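Local coordinates for protein probable TonB-dependent siderophore receptor PirA (Acinetobacter baumannii, PDB 5FR8) that probably takes part in the first step of iron uptake at the outer membrane by binding iron-chelating siderophores and may recognise ferric enterobactin with micromolar affinity, at residues K470-Y475 with G504-E509; E409-S414 with D437-G442. All coordinates share one frame; numbering follows the deposited sequence.

Interaction 1 of 2, residues K470-Y475 with G504-E509; sequences KAPNMY and GDLKPE
Lys470 and Glu509 form an antiparallel hydrogen-bonded pair where strands 459-470 and 509-521 meet, with Lys470 N bonded to Glu509 O at 2.8 Å and Glu509 N to Lys470 O at 2.7 Å. Both side chains leave on one face and run side by side. With CG of Lys470 trans to the backbone N (chi1 176°), the lysine methylenes pass along the glutamate, and CD comes 3.6 Å from Glu509 OE1. The ammonium itself, Lys470 NZ, stays 4.5 Å from Glu509 OE1, too far for a salt bridge; the carboxylate is instead hydrogen-bonded to Tyr536 OH through OE1 and to Ile540 N through OE2. Beside the bridge, Pro508 CB lies against the Lys470 carbonyl O. Farther along, the contact becomes apolar: the Pro472 ring and the Leu506 side chain lie alongside each other, pointing opposite ways, with Pro472 CG 4.0 Å from Leu506 CB. Ile540 of strand 525-541 touches both Pro472 and Leu506. Two main-chain bonds thus fix this barrel pairing at its end, apolar packing continues it into the loops, and the polar end of the glutamate ties it to the next strand.

Interaction 2 of 2, residues E409-S414 with D437-G442; sequences ESRIAS and DHSKSG
Glu409 meets Lys440 through its carbonyl: the O atom of Glu409 approaches Lys440 CE at 3.2 Å, while the angle to NZ is too poor for a bond. Ser410 comes next, its OG at the edge of the His438 ring, near the ring plane, and 3.2 Å from His438 NE2 in a weak hydrogen bond whose donor is not settled. Arg411 contributes at both ends. Its O accepts Ser439 N at 2.7 Å; its side chain bends at chi3 (-53°), and Ser439 CB lies 3.7 Å above one face of the guanidinium, offset toward its rim. NH1 of Arg411 is also salt-bridged to Glu409 OE1 at 2.9 Å, within the same strand. Ile412 pairs with His438 as a non-hydrogen-bonded antiparallel pair, Ile412 CG1 lying 4.0 Å from His438 CD2. Ala413 and Asp437 make the hydrogen-bonded pair, Ala413 N reaching Asp437 O at 2.9 Å and Asp437 N reaching Ala413 O at 2.8 Å. This is the hairpin of strands 407-422 and 427-438 in the barrel wall. Its main-chain ladder ends as the second strand turns at Ser439, and from there serine, histidine and arginine side chains carry the contact onward.

Both contacts belong to the beta-barrel and their centres are about 9 Å apart, but they hold different strand pairs: interaction 2 joins neighbours of one hairpin, 407-422 and 427-438, and interaction 1 joins 459-470 to 509-521 across a long intervening excursion. Interaction 1 is partly buried, with prolines and a leucine extending one bridge; interaction 2 is a surface contact with more main-chain bonds and a polar, charged fringe. They touch directly. Pro472 CD lies 3.7 Å from His438 CE1, Ser441 CB packs against Leu506 O, and Met474 CE reaches the backbone of Glu409 and Ser410, so residues 470-475 bear on both strands of interaction 2.

Interaction 1 of 2, residues K470-Y475 with G504-E509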
loop_
_atom_site.group_PDB
_atom_site.type_symbol
_atom_site.label_atom_id
_atom_site.label_comp_id
_atom_site.label_asym_id
_atom_site.label_seq_id
_atom_site.Cartn_x
_atom_site.Cartn_y
_atom_site.Cartn_z
ATOM N N LYS A 470 5.407 -6.962 -12.108
ATOM C CA LYS A 470 6.129 -5.990 -11.263
ATOM C C LYS A 470 7.644 -6.014 -11.531
ATOM O O LYS A 470 8.288 -7.067 -11.416
ATOM C CB LYS A 470 5.876 -6.214 -9.775
ATOM C CG LYS A 470 6.689 -5.265 -8.910
ATOM C CD LYS A 470 6.373 -5.392 -7.426
ATOM C CE LYS A 470 7.223 -4.445 -6.608
ATOM N NZ LYS A 470 8.650 -4.890 -6.522
ATOM N N ALA A 471 8.193 -4.860 -11.914
ATOM C CA ALA A 471 9.625 -4.724 -12.076
ATOM C C ALA A 471 10.332 -4.725 -10.726
ATOM O O ALA A 471 9.764 -4.314 -9.707
ATOM C CB ALA A 471 9.950 -3.440 -12.832
ATOM N N PRO A 472 11.601 -5.153 -10.712
ATOM C CA PRO A 472 12.302 -5.098 -9.445
ATOM C C PRO A 472 12.220 -3.704 -8.860
ATOM O O PRO A 472 12.110 -2.752 -9.600
ATOM C CB PRO A 472 13.748 -5.469 -9.812
ATOM C CG PRO A 472 13.638 -6.185 -11.108
ATOM C CD PRO A 472 12.478 -5.568 -11.818
ATOM N N ASN A 473 12.247 -3.593 -7.539
ATOM C CA ASN A 473 12.327 -2.304 -6.908
ATOM C C ASN A 473 13.812 -1.918 -6.906
ATOM O O ASN A 473 14.699 -2.777 -7.046
ATOM C CB ASN A 473 11.708 -2.346 -5.502
ATOM C CG ASN A 473 12.647 -2.918 -4.440
ATOM O OD1 ASN A 473 13.859 -2.608 -4.379
ATOM N ND2 ASN A 473 12.094 -3.736 -3.588
ATOM N N MET A 474 14.093 -0.632 -6.760
ATOM C CA MET A 474 15.432 -0.131 -7.063
ATOM C C MET A 474 16.544 -0.728 -6.225
ATOM O O MET A 474 17.643 -0.927 -6.731
ATOM C CB MET A 474 15.458 1.373 -6.955
ATOM C CG MET A 474 14.788 2.022 -8.143
ATOM S SD MET A 474 14.946 3.796 -8.084
ATOM C CE MET A 474 15.498 4.085 -9.754
ATOM N N TYR A 475 16.267 -1.017 -4.960
ATOM C CA TYR A 475 17.260 -1.646 -4.089
ATOM C C TYR A 475 17.544 -3.076 -4.534
ATOM O O TYR A 475 18.681 -3.527 -4.534
ATOM C CB TYR A 475 16.782 -1.642 -2.623
ATOM C CG TYR A 475 16.703 -0.255 -2.025
ATOM C CD1 TYR A 475 17.822 0.344 -1.469
ATOM C CD2 TYR A 475 15.532 0.465 -2.057
ATOM C CE1 TYR A 475 17.761 1.618 -0.949
ATOM C CE2 TYR A 475 15.463 1.733 -1.548
ATOM C CZ TYR A 475 16.574 2.301 -0.999
ATOM O OH TYR A 475 16.502 3.555 -0.472
ATOM N N GLY A 504 21.194 -6.716 -11.065
ATOM C CA GLY A 504 20.678 -6.057 -12.261
ATOM C C GLY A 504 20.041 -7.019 -13.244
ATOM O O GLY A 504 19.384 -6.575 -14.201
ATOM N N ASP A 505 20.243 -8.325 -13.007
ATOM C CA ASP A 505 19.862 -9.395 -13.943
ATOM C C ASP A 505 18.630 -10.175 -13.480
ATOM O O ASP A 505 18.254 -11.187 -14.086
ATOM C CB ASP A 505 21.039 -10.357 -14.201
ATOM C CG ASP A 505 22.172 -9.714 -15.033
ATOM O OD1 ASP A 505 21.954 -8.688 -15.726
ATOM O OD2 ASP A 505 23.302 -10.246 -14.989
ATOM N N LEU A 506 17.995 -9.686 -12.419
ATOM C CA LEU A 506 16.679 -10.168 -12.015
ATOM C C LEU A 506 15.633 -10.082 -13.140
ATOM O O LEU A 506 15.572 -9.081 -13.868
ATOM C CB LEU A 506 16.158 -9.323 -10.851
ATOM C CG LEU A 506 16.707 -9.581 -9.450
ATOM C CD1 LEU A 506 16.239 -8.500 -8.481
ATOM C CD2 LEU A 506 16.295 -10.964 -8.958
ATOM N N LYS A 507 14.812 -11.131 -13.246
ATOM C CA LYS A 507 13.563 -11.127 -14.004
ATOM C C LYS A 507 12.464 -10.401 -13.234
ATOM O O LYS A 507 12.555 -10.272 -12.027
ATOM C CB LYS A 507 13.121 -12.568 -14.254
ATOM C CG LYS A 507 14.017 -13.312 -15.222
ATOM C CD LYS A 507 13.535 -14.727 -15.464
ATOM C CE LYS A 507 13.614 -15.524 -14.183
ATOM N NZ LYS A 507 13.649 -16.982 -14.484
ATOM N N PRO A 508 11.406 -9.938 -13.920
ATOM C CA PRO A 508 10.365 -9.252 -13.176
ATOM C C PRO A 508 9.446 -10.230 -12.490
ATOM O O PRO A 508 9.412 -11.400 -12.887
ATOM C CB PRO A 508 9.601 -8.498 -14.251
ATOM C CG PRO A 508 9.784 -9.310 -15.476
ATOM C CD PRO A 508 11.047 -10.114 -15.328
ATOM N N GLU A 509 8.706 -9.740 -11.484
ATOM C CA GLU A 509 7.644 -10.519 -10.826
ATOM C C GLU A 509 6.450 -10.636 -11.756
ATOM O O GLU A 509 6.053 -9.683 -12.426
ATOM C CB GLU A 509 7.228 -9.879 -9.494
ATOM C CG GLU A 509 8.392 -9.727 -8.495
ATOM C CD GLU A 509 7.995 -9.327 -7.081
ATOM O OE1 GLU A 509 6.821 -8.947 -6.841
ATOM O OE2 GLU A 509 8.887 -9.388 -6.211
#

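Interaction 2 of 2, residues E409-S414 with D437-G442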
loop_
_atom_site.group_PDB
_atom_site.type_symbol
_atom_site.label_atom_id
_atom_site.label_comp_id
_atom_site.label_asym_id
_atom_site.label_seq_id
_atom_site.Cartn_x
_atom_site.Cartn_y
_atom_site.Cartn_z
ATOM N N GLU A 409 18.883 4.534 -11.682
ATOM C CA GLU A 409 17.941 4.863 -12.779
ATOM C C GLU A 409 17.015 3.696 -13.040
ATOM O O GLU A 409 17.444 2.546 -12.950
ATOM C CB GLU A 409 18.670 5.146 -14.127
ATOM C CG GLU A 409 19.325 6.509 -14.231
ATOM C CD GLU A 409 19.134 7.178 -15.592
ATOM O OE1 GLU A 409 18.071 6.976 -16.218
ATOM O OE2 GLU A 409 20.034 7.933 -16.037
ATOM N N SER A 410 15.779 3.994 -13.443
ATOM C CA SER A 410 14.821 2.972 -13.915
ATOM C C SER A 410 13.958 3.533 -15.034
ATOM O O SER A 410 13.495 4.672 -14.961
ATOM C CB SER A 410 13.927 2.536 -12.771
ATOM O OG SER A 410 13.252 1.373 -13.098
ATOM N N ARG A 411 13.753 2.748 -16.084
ATOM C CA ARG A 411 12.910 3.180 -17.187
ATOM C C ARG A 411 12.019 2.023 -17.631
ATOM O O ARG A 411 12.477 0.884 -17.803
ATOM C CB ARG A 411 13.749 3.693 -18.349
ATOM C CG ARG A 411 14.439 5.023 -18.076
ATOM C CD ARG A 411 15.361 5.512 -19.205
ATOM N NE ARG A 411 16.365 4.535 -19.630
ATOM C CZ ARG A 411 17.394 4.103 -18.894
ATOM N NH1 ARG A 411 17.591 4.530 -17.635
ATOM N NH2 ARG A 411 18.231 3.211 -19.424
ATOM N N ILE A 412 10.734 2.326 -17.789
ATOM C CA ILE A 412 9.771 1.371 -18.300
ATOM C C ILE A 412 9.058 2.002 -19.456
ATOM O O ILE A 412 8.489 3.080 -19.309
ATOM C CB ILE A 412 8.691 0.988 -17.275
ATOM C CG1 ILE A 412 9.320 0.330 -16.038
ATOM C CG2 ILE A 412 7.700 0.025 -17.921
ATOM C CD1 ILE A 412 8.328 -0.120 -14.993
ATOM N N ALA A 413 9.106 1.334 -20.601
ATOM C CA ALA A 413 8.334 1.738 -21.739
ATOM C C ALA A 413 7.296 0.663 -22.018
ATOM O O ALA A 413 7.617 -0.532 -22.025
ATOM C CB ALA A 413 9.233 1.924 -22.932
ATOM N N SER A 414 6.050 1.091 -22.232
ATOM C CA SER A 414 4.918 0.171 -22.300
ATOM C C SER A 414 3.962 0.557 -23.404
ATOM O O SER A 414 3.790 1.723 -23.705
ATOM C CB SER A 414 4.152 0.187 -20.972
ATOM O OG SER A 414 5.037 0.162 -19.860
ATOM N N ASP A 437 8.600 -3.039 -21.093
ATOM C CA ASP A 437 10.028 -3.181 -21.294
ATOM C C ASP A 437 10.735 -2.312 -20.283
ATOM O O ASP A 437 10.648 -1.090 -20.335
ATOM C CB ASP A 437 10.422 -2.771 -22.707
ATOM C CG ASP A 437 11.873 -3.122 -23.058
ATOM O OD1 ASP A 437 12.488 -3.990 -22.422
ATOM O OD2 ASP A 437 12.398 -2.530 -24.014
ATOM N N HIS A 438 11.434 -2.971 -19.367
ATOM C CA HIS A 438 12.114 -2.322 -18.278
ATOM C C HIS A 438 13.649 -2.279 -18.488
ATOM O O HIS A 438 14.250 -3.235 -18.970
ATOM C CB HIS A 438 11.757 -3.086 -17.020
ATOM C CG HIS A 438 12.533 -2.670 -15.823
ATOM N ND1 HIS A 438 13.122 -3.579 -14.978
ATOM C CD2 HIS A 438 12.818 -1.442 -15.326
ATOM C CE1 HIS A 438 13.737 -2.928 -14.004
ATOM N NE2 HIS A 438 13.568 -1.630 -14.191
ATOM N N SER A 439 14.280 -1.159 -18.149
ATOM C CA SER A 439 15.690 -0.938 -18.492
ATOM C C SER A 439 16.642 -1.980 -17.908
ATOM O O SER A 439 17.681 -2.238 -18.496
ATOM C CB SER A 439 16.146 0.475 -18.082
ATOM O OG SER A 439 16.454 0.578 -16.692
ATOM N N LYS A 440 16.312 -2.567 -16.760
ATOM C CA LYS A 440 17.128 -3.648 -16.191
ATOM C C LYS A 440 16.577 -5.048 -16.472
ATOM O O LYS A 440 17.349 -5.945 -16.818
ATOM C CB LYS A 440 17.260 -3.501 -14.681
ATOM C CG LYS A 440 18.293 -2.501 -14.203
ATOM C CD LYS A 440 17.853 -1.065 -14.483
ATOM C CE LYS A 440 18.903 -0.059 -14.037
ATOM N NZ LYS A 440 19.257 -0.390 -12.636
ATOM N N SER A 441 15.264 -5.248 -16.317
ATOM C CA SER A 441 14.726 -6.611 -16.245
ATOM C C SER A 441 14.404 -7.250 -17.606
ATOM O O SER A 441 14.301 -8.464 -17.693
ATOM C CB SER A 441 13.499 -6.690 -15.314
ATOM O OG SER A 441 12.285 -6.373 -15.989
ATOM N N GLY A 442 14.233 -6.445 -18.650
ATOM C CA GLY A 442 13.831 -6.951 -19.962
ATOM C C GLY A 442 12.386 -6.643 -20.300
ATOM O O GLY A 442 11.732 -5.849 -19.614
#